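Local structure of ABC transporter substrate-binding protein (Vibrio cholerae, 3LKV) at residues Asp100-Gly103 with Gln109-Gln112; Leu120-Pro125 with Ala199-Thr204; Ala251-Ala256 with Gly264-Gln269. The protein is probably the substrate-binding component of an ABC transporter, here holding a phenylalanine between its two lobes. All coordinates share one frame; numbering follows the deposited sequence.

Contact 1: Asp100-Gly103 with Gln109-Gln112. With ZN (zinc ion), chain D.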
loop_
_atom_site.group_PDB
_atom_site.type_symbol
_atom_site.label_atom_id
_atom_site.label_comp_id
_atom_site.label_asym_id
_atom_site.label_seq_id
_atom_site.Cartn_x
_atom_site.Cartn_y
_atom_site.Cartn_z
ATOM N N ASP A 100 -16.372 -9.117 21.721
ATOM C CA ASP A 100 -17.550 -8.818 22.597
ATOM C C ASP A 100 -17.559 -7.337 22.982
ATOM O O ASP A 100 -16.995 -6.917 24.007
ATOM C CB ASP A 100 -17.499 -9.681 23.829
ATOM C CG ASP A 100 -18.558 -9.315 24.862
ATOM O OD1 ASP A 100 -19.518 -8.594 24.545
ATOM O OD2 ASP A 100 -18.395 -9.734 26.016
ATOM N N PRO A 101 -18.169 -6.524 22.128
ATOM C CA PRO A 101 -18.126 -5.085 22.364
ATOM C C PRO A 101 -18.819 -4.602 23.611
ATOM O O PRO A 101 -18.436 -3.555 24.128
ATOM C CB PRO A 101 -18.775 -4.479 21.131
ATOM C CG PRO A 101 -18.967 -5.612 20.153
ATOM C CD PRO A 101 -18.804 -6.894 20.850
ATOM N N VAL A 102 -19.820 -5.329 24.096
ATOM C CA VAL A 102 -20.491 -4.903 25.329
ATOM C C VAL A 102 -19.562 -5.154 26.487
ATOM O O VAL A 102 -19.311 -4.247 27.301
ATOM C CB VAL A 102 -21.845 -5.606 25.545
ATOM C CG1 VAL A 102 -22.504 -5.178 26.968
ATOM C CG2 VAL A 102 -22.754 -5.323 24.328
ATOM N N GLY A 103 -19.008 -6.357 26.534
ATOM C CA GLY A 103 -18.083 -6.739 27.601
ATOM C C GLY A 103 -16.861 -5.827 27.581
ATOM O O GLY A 103 -16.332 -5.535 28.621
ATOM N N GLN A 109 -25.036 -1.547 24.349
ATOM C CA GLN A 109 -25.725 -2.714 23.781
ATOM C C GLN A 109 -25.544 -2.690 22.259
ATOM O O GLN A 109 -25.236 -1.667 21.671
ATOM C CB GLN A 109 -27.239 -2.716 24.143
ATOM C CG GLN A 109 -28.120 -1.661 23.413
ATOM C CD GLN A 109 -28.058 -0.277 24.065
ATOM O OE1 GLN A 109 -28.046 -0.155 25.271
ATOM N NE2 GLN A 109 -28.045 0.759 23.261
ATOM N N LEU A 110 -25.782 -3.816 21.631
ATOM C CA LEU A 110 -25.595 -3.928 20.181
ATOM C C LEU A 110 -26.672 -3.185 19.353
ATOM O O LEU A 110 -26.348 -2.602 18.332
ATOM C CB LEU A 110 -25.533 -5.384 19.797
ATOM C CG LEU A 110 -24.433 -6.176 20.515
ATOM C CD1 LEU A 110 -24.593 -7.681 20.174
ATOM C CD2 LEU A 110 -23.040 -5.630 20.189
ATOM N N GLU A 111 -27.923 -3.175 19.819
ATOM C CA GLU A 111 -29.011 -2.493 19.098
ATOM C C GLU A 111 -28.982 -0.990 19.364
ATOM O O GLU A 111 -29.086 -0.559 20.494
ATOM C CB GLU A 111 -30.366 -3.089 19.514
ATOM C CG GLU A 111 -31.663 -2.497 18.800
ATOM C CD GLU A 111 -31.678 -2.714 17.264
ATOM O OE1 GLU A 111 -31.001 -3.629 16.801
ATOM O OE2 GLU A 111 -32.357 -1.952 16.506
ATOM N N GLN A 112 -28.827 -0.172 18.340
ATOM C CA GLN A 112 -28.901 1.287 18.549
ATOM C C GLN A 112 -27.904 1.787 19.662
ATOM O O GLN A 112 -28.281 2.348 20.680
ATOM C CB GLN A 112 -30.366 1.700 18.853
ATOM C CG GLN A 112 -31.326 1.572 17.611
ATOM C CD GLN A 112 -30.816 2.365 16.419
ATOM O OE1 GLN A 112 -30.930 3.589 16.392
ATOM N NE2 GLN A 112 -30.231 1.678 15.436
HETATM ZN ZN ZN D . -31.923 -1.987 14.774
#

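Contact 2: Leu120-Pro125 with Ala199-Thr204. With PHE (phenylalanine), chain B.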
loop_
_atom_site.group_PDB
_atom_site.type_symbol
_atom_site.label_atom_id
_atom_site.label_comp_id
_atom_site.label_asym_id
_atom_site.label_seq_id
_atom_site.Cartn_x
_atom_site.Cartn_y
_atom_site.Cartn_z
ATOM N N LEU A 120 -18.529 -3.900 14.039
ATOM C CA LEU A 120 -18.696 -5.321 13.738
ATOM C C LEU A 120 -17.991 -6.202 14.772
ATOM O O LEU A 120 -16.810 -6.004 15.104
ATOM C CB LEU A 120 -18.146 -5.620 12.364
ATOM C CG LEU A 120 -19.073 -5.573 11.148
ATOM C CD1 LEU A 120 -18.436 -5.165 9.774
ATOM C CD2 LEU A 120 -19.704 -6.978 11.014
ATOM N N SER A 121 -18.724 -7.201 15.241
ATOM C CA SER A 121 -18.203 -8.181 16.158
ATOM C C SER A 121 -17.862 -9.519 15.504
ATOM O O SER A 121 -18.648 -10.014 14.667
ATOM C CB SER A 121 -19.232 -8.433 17.263
ATOM O OG SER A 121 -18.806 -9.543 18.040
ATOM N N ASP A 122 -16.739 -10.127 15.924
ATOM C CA ASP A 122 -16.340 -11.511 15.471
ATOM C C ASP A 122 -16.457 -12.533 16.598
ATOM O O ASP A 122 -15.577 -13.374 16.788
ATOM C CB ASP A 122 -14.929 -11.583 14.869
ATOM C CG ASP A 122 -13.826 -11.260 15.883
ATOM O OD1 ASP A 122 -14.129 -10.489 16.798
ATOM O OD2 ASP A 122 -12.661 -11.756 15.768
ATOM N N LEU A 123 -17.557 -12.439 17.342
ATOM C CA LEU A 123 -17.789 -13.283 18.505
ATOM C C LEU A 123 -17.686 -14.745 18.092
ATOM O O LEU A 123 -18.384 -15.123 17.217
ATOM C CB LEU A 123 -19.162 -13.020 19.100
ATOM C CG LEU A 123 -19.511 -13.977 20.259
ATOM C CD1 LEU A 123 -18.491 -13.814 21.381
ATOM C CD2 LEU A 123 -20.940 -13.758 20.789
ATOM N N SER A 124 -16.755 -15.523 18.673
ATOM C CA SER A 124 -16.566 -16.924 18.316
ATOM C C SER A 124 -17.718 -17.789 18.800
ATOM O O SER A 124 -18.181 -17.610 19.887
ATOM C CB SER A 124 -15.331 -17.438 19.016
ATOM O OG SER A 124 -14.193 -16.779 18.544
ATOM N N PRO A 125 -18.163 -18.752 17.999
ATOM C CA PRO A 125 -19.118 -19.739 18.522
ATOM C C PRO A 125 -18.372 -20.821 19.331
ATOM O O PRO A 125 -18.081 -21.936 18.842
ATOM C CB PRO A 125 -19.720 -20.336 17.242
ATOM C CG PRO A 125 -18.547 -20.283 16.250
ATOM C CD PRO A 125 -17.652 -19.120 16.659
ATOM N N ALA A 199 -6.773 -22.768 20.606
ATOM C CA ALA A 199 -6.111 -21.509 20.319
ATOM C C ALA A 199 -7.249 -20.496 20.065
ATOM O O ALA A 199 -7.896 -20.525 19.029
ATOM C CB ALA A 199 -5.176 -21.649 19.080
ATOM N N LEU A 200 -7.526 -19.642 21.029
ATOM C CA LEU A 200 -8.665 -18.768 20.883
ATOM C C LEU A 200 -8.361 -17.442 20.165
ATOM O O LEU A 200 -7.219 -17.140 19.778
ATOM C CB LEU A 200 -9.379 -18.557 22.226
ATOM C CG LEU A 200 -8.650 -18.121 23.447
ATOM C CD1 LEU A 200 -7.912 -16.976 23.062
ATOM C CD2 LEU A 200 -9.616 -17.786 24.566
ATOM N N ILE A 201 -9.444 -16.700 19.961
ATOM C CA ILE A 201 -9.424 -15.355 19.385
ATOM C C ILE A 201 -8.871 -14.375 20.415
ATOM O O ILE A 201 -9.611 -13.627 21.110
ATOM C CB ILE A 201 -10.823 -14.982 18.867
ATOM C CG1 ILE A 201 -11.249 -15.996 17.812
ATOM C CG2 ILE A 201 -10.909 -13.500 18.287
ATOM C CD1 ILE A 201 -10.285 -16.128 16.589
ATOM N N ASP A 202 -7.552 -14.390 20.479
ATOM C CA ASP A 202 -6.797 -13.538 21.374
ATOM C C ASP A 202 -5.602 -13.054 20.564
ATOM O O ASP A 202 -4.933 -13.861 19.946
ATOM C CB ASP A 202 -6.357 -14.409 22.554
ATOM C CG ASP A 202 -5.337 -13.769 23.478
ATOM O OD1 ASP A 202 -4.266 -13.284 22.999
ATOM O OD2 ASP A 202 -5.599 -13.820 24.741
ATOM N N ASN A 203 -5.325 -11.753 20.609
ATOM C CA ASN A 203 -4.233 -11.144 19.840
ATOM C C ASN A 203 -2.824 -11.555 20.257
ATOM O O ASN A 203 -1.930 -11.662 19.435
ATOM C CB ASN A 203 -4.373 -9.607 19.919
ATOM C CG ASN A 203 -5.680 -9.128 19.301
ATOM O OD1 ASN A 203 -5.854 -9.223 18.062
ATOM N ND2 ASN A 203 -6.620 -8.663 20.140
ATOM N N THR A 204 -2.640 -11.802 21.546
ATOM C CA THR A 204 -1.378 -12.271 22.083
ATOM C C THR A 204 -1.102 -13.678 21.606
ATOM O O THR A 204 -0.001 -13.973 21.155
ATOM C CB THR A 204 -1.388 -12.294 23.615
ATOM O OG1 THR A 204 -1.890 -11.034 24.126
ATOM C CG2 THR A 204 0.038 -12.551 24.149
HETATM N N PHE B . -11.567 -10.540 18.016
HETATM C CA PHE B . -10.190 -10.130 18.506
HETATM C C PHE B . -10.340 -8.884 19.421
HETATM O O PHE B . -11.488 -8.657 19.904
HETATM C CB PHE B . -9.208 -9.907 17.346
HETATM C CG PHE B . -8.686 -11.207 16.740
HETATM C CD1 PHE B . -7.757 -11.997 17.441
HETATM C CD2 PHE B . -9.125 -11.649 15.512
HETATM C CE1 PHE B . -7.308 -13.172 16.929
HETATM C CE2 PHE B . -8.672 -12.821 14.985
HETATM C CZ PHE B . -7.771 -13.606 15.673
HETATM O OXT PHE B . -9.392 -8.128 19.728
HETATM O O HOH W 1 -12.132 -18.116 20.451
#

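Contact 3: Ala251-Ala256 with Gly264-Gln269. With ZN (zinc ion), chain D.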
loop_
_atom_site.group_PDB
_atom_site.type_symbol
_atom_site.label_atom_id
_atom_site.label_comp_id
_atom_site.label_asym_id
_atom_site.label_seq_id
_atom_site.Cartn_x
_atom_site.Cartn_y
_atom_site.Cartn_z
ATOM N N ALA A 251 -16.557 -1.495 5.652
ATOM C CA ALA A 251 -16.587 -0.325 4.765
ATOM C C ALA A 251 -17.985 0.203 4.592
ATOM O O ALA A 251 -18.147 1.372 4.326
ATOM C CB ALA A 251 -15.992 -0.665 3.384
ATOM N N ASP A 252 -18.991 -0.656 4.663
ATOM C CA ASP A 252 -20.364 -0.207 4.677
ATOM C C ASP A 252 -20.640 0.757 5.802
ATOM O O ASP A 252 -21.303 1.739 5.579
ATOM C CB ASP A 252 -21.381 -1.356 4.854
ATOM C CG ASP A 252 -21.410 -2.325 3.688
ATOM O OD1 ASP A 252 -20.813 -2.046 2.609
ATOM O OD2 ASP A 252 -22.061 -3.396 3.858
ATOM N N TYR A 253 -20.177 0.468 7.013
ATOM C CA TYR A 253 -20.377 1.378 8.132
ATOM C C TYR A 253 -19.628 2.709 7.898
ATOM O O TYR A 253 -20.159 3.835 8.033
ATOM C CB TYR A 253 -19.861 0.721 9.454
ATOM C CG TYR A 253 -20.750 -0.354 10.068
ATOM C CD1 TYR A 253 -21.597 -0.055 11.146
ATOM C CD2 TYR A 253 -20.722 -1.658 9.611
ATOM C CE1 TYR A 253 -22.435 -0.988 11.707
ATOM C CE2 TYR A 253 -21.605 -2.657 10.185
ATOM C CZ TYR A 253 -22.442 -2.299 11.231
ATOM O OH TYR A 253 -23.266 -3.227 11.841
ATOM N N VAL A 254 -18.356 2.595 7.559
ATOM C CA VAL A 254 -17.563 3.796 7.306
ATOM C C VAL A 254 -18.218 4.668 6.200
ATOM O O VAL A 254 -18.394 5.854 6.381
ATOM C CB VAL A 254 -16.133 3.431 6.942
ATOM C CG1 VAL A 254 -15.380 4.667 6.505
ATOM C CG2 VAL A 254 -15.431 2.749 8.127
ATOM N N ALA A 255 -18.638 4.076 5.089
ATOM C CA ALA A 255 -19.254 4.887 4.025
ATOM C C ALA A 255 -20.553 5.524 4.506
ATOM O O ALA A 255 -20.813 6.694 4.204
ATOM C CB ALA A 255 -19.477 4.121 2.716
ATOM N N ALA A 256 -21.358 4.778 5.271
ATOM C CA ALA A 256 -22.639 5.323 5.720
ATOM C C ALA A 256 -22.349 6.515 6.624
ATOM O O ALA A 256 -22.995 7.545 6.527
ATOM C CB ALA A 256 -23.489 4.231 6.437
ATOM N N GLY A 264 -24.129 6.049 16.166
ATOM C CA GLY A 264 -24.974 5.449 17.202
ATOM C C GLY A 264 -26.319 4.896 16.694
ATOM O O GLY A 264 -27.009 4.197 17.428
ATOM N N SER A 265 -26.690 5.230 15.451
ATOM C CA SER A 265 -27.958 4.825 14.889
ATOM C C SER A 265 -27.714 3.590 14.064
ATOM O O SER A 265 -28.628 3.089 13.480
ATOM C CB SER A 265 -28.565 5.914 13.978
ATOM O OG SER A 265 -27.892 5.917 12.673
ATOM N N LEU A 266 -26.470 3.108 14.002
ATOM C CA LEU A 266 -26.200 1.899 13.239
ATOM C C LEU A 266 -26.017 0.723 14.195
ATOM O O LEU A 266 -25.136 0.751 15.068
ATOM C CB LEU A 266 -24.978 2.069 12.376
ATOM C CG LEU A 266 -24.991 3.197 11.351
ATOM C CD1 LEU A 266 -23.653 3.342 10.680
ATOM C CD2 LEU A 266 -26.077 3.008 10.259
ATOM N N ASP A 267 -26.853 -0.298 14.042
ATOM C CA ASP A 267 -26.731 -1.498 14.854
ATOM C C ASP A 267 -25.381 -2.201 14.658
ATOM O O ASP A 267 -24.857 -2.269 13.556
ATOM C CB ASP A 267 -27.841 -2.531 14.576
ATOM C CG ASP A 267 -29.222 -2.005 14.791
ATOM O OD1 ASP A 267 -29.417 -1.033 15.615
ATOM O OD2 ASP A 267 -30.153 -2.578 14.100
ATOM N N VAL A 268 -24.857 -2.763 15.730
ATOM C CA VAL A 268 -23.642 -3.541 15.668
ATOM C C VAL A 268 -23.946 -4.896 14.999
ATOM O O VAL A 268 -24.855 -5.590 15.368
ATOM C CB VAL A 268 -23.054 -3.746 17.071
ATOM C CG1 VAL A 268 -21.918 -4.845 17.067
ATOM C CG2 VAL A 268 -22.553 -2.463 17.599
ATOM N N GLN A 269 -23.149 -5.290 14.036
ATOM C CA GLN A 269 -23.380 -6.526 13.343
ATOM C C GLN A 269 -22.510 -7.628 13.934
ATOM O O GLN A 269 -21.343 -7.400 14.248
ATOM C CB GLN A 269 -22.991 -6.305 11.889
ATOM C CG GLN A 269 -23.247 -7.465 10.981
ATOM C CD GLN A 269 -24.711 -7.523 10.627
ATOM O OE1 GLN A 269 -25.320 -6.480 10.312
ATOM N NE2 GLN A 269 -25.304 -8.734 10.716
HETATM ZN ZN ZN D . -31.923 -1.987 14.774
#

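Contact 1: Asp100-Gly103 with Gln109-Gln112
With chi1 at 176°, V102 puts CG2 beside its backbone N, anti to the carbonyl carbon, and this methyl faces 109-112, while L110 has CG anti to its carbonyl carbon (chi1 -57°), from where its end reaches back to 100-103. Both segments belong to the long loop that joins strands 93-98 and 117-121 of the parallel sheet in one lobe of this periplasmic-binding-protein fold, and 100-103 opens with an Asx motif. What meets is aliphatic. CG2 of V102 lies 4.0 Å from CA of Q109, against the backbone rather than the amide chain, and 4.2 Å from CD2 of L110. That same L110 CD2 is 4.1 Å from CG of P101, the two side chains crossing at about a right angle. One methyl of L110 therefore serves both partners, and the modest buried area of 131 Å² fits a loop closed by a few van der Waals contacts.

Each segment is shaped by its own polar bonds. In the Asx motif G103 N donates to D100 OD1 at 3.0 Å, nearly straight at 171°, but from above the carboxylate plane; V102 N adds only a weak bond to the same oxygen. The other carboxylate oxygen, D100 OD2, is hydrogen-bonded to S156 of helix 152-167, in the opposite lobe. On the second segment Q109 NE2 donates to E111 O at 3.2 Å. This bond, with a weaker one to Q112 O, links the Q109 amide to the backbone just ahead. E111 directs its carboxylate outward, and E111 OE2 lies 1.8 Å from the zinc ion.

Contact 2: Leu120-Pro125 with Ala199-Thr204
I201 is the residue of 199-204 that meets D122 and S124, and the backbone arrives at it from strand 196-199, where A199 pairs with F224. L200 gives its O to Y230 and also accepts a weak bond from D202 N, which closes an inverse gamma turn centred on I201. The backbone N of I201 donates to a water, and the same water is hydrogen-bonded to S124 OG. That hydroxyl also sits tightly against the side chain, 3.1 Å from I201 CG1. CG2 of I201, anti to the backbone N, comes 3.5 Å from D122 OD2; the CG1 arm ends in CD1, 3.7 Å from CZ of the bound phenylalanine. This is the ligand pocket in the cleft between the two lobes of a periplasmic binding protein, and I201 forms part of its wall. Beside it D122 OD2 accepts from the ligand N at 2.8 Å, with Y243 OH as a second partner. D202 follows as N-cap of helix 203-207, OD1 accepting weakly from T204 N and also from V205 N. N203 then donates through ND2 to the ligand OXT, 2.9 Å away at 158°, while its OD1 is engaged by H19 NE2.

Contact 3: Ala251-Ala256 with Gly264-Gln269
The helical backbone of 251-256 and the loop 264-269, with 3-10 geometry at 264-265, come nearest at Y253 and L266, whose CA atoms are 7.8 Å apart, a gap bridged by side chains. Y253 makes the largest contribution, 100 of the 225 Å² buried. Its ring carbon CG lies anti to the carbonyl carbon (chi1 -76°), and from there the ring extends past L266, the two side chains running in opposite directions. CD1 of L266 is 4.0 Å from CD1 of Y253, in an oblique position relative to the ring, and is also 4.3 Å from CB of A256, one helical turn further on. L266 thus fills the angle between the tyrosine and the alanine.

At the far end Y253 OH donates to D267 O. The bond is short, 2.5 Å, and lies in the carbonyl plane with a C=O...donor angle of 155°; the carbonyl oxygen sits at the ring edge. CB of Q269 is at the edge as well, 3.1 Å from Y253 OH, so the hydroxyl is closely packed. Q269 N is comparably near, but the angle is too poor for a hydrogen bond, and the backbone of Q269 is instead paired with G119 and S121. Helix 243-258 packs on helix 20-35 and on V94, and the chain then turns into strand 269-270, the edge strand that runs parallel beside 117-121 in the sheet of this lobe.

D267 offers its backbone to the tyrosine and its carboxylate to a metal. OD2 binds the zinc ion at 2.0 Å, with E111 as the other protein ligand of the same ion. OD1 accepts from Q112 NE2, a second-shell bond that probably steadies the carboxylate, and Q112 NE2 also donates to S265 O.

Contact 2 is buried, about 4 Å from the centre of the chain, and sets D122 and S124 oxygens against the aliphatic I201, with a water and the bound amino acid between the lobes. Contacts 1 and 3 lie farther out, in one lobe: contact 1 is partly buried and purely aliphatic across its segments, whereas contact 3 lies at the surface and adds a tyrosine hydrogen bond to its packing. These two share a zinc ion, each giving one carboxylate. The strand that enters contact 2 also ties them together, S121 N lying 2.8 Å from Q269 O of contact 3 and S121 OG packing on P101 of contact 1.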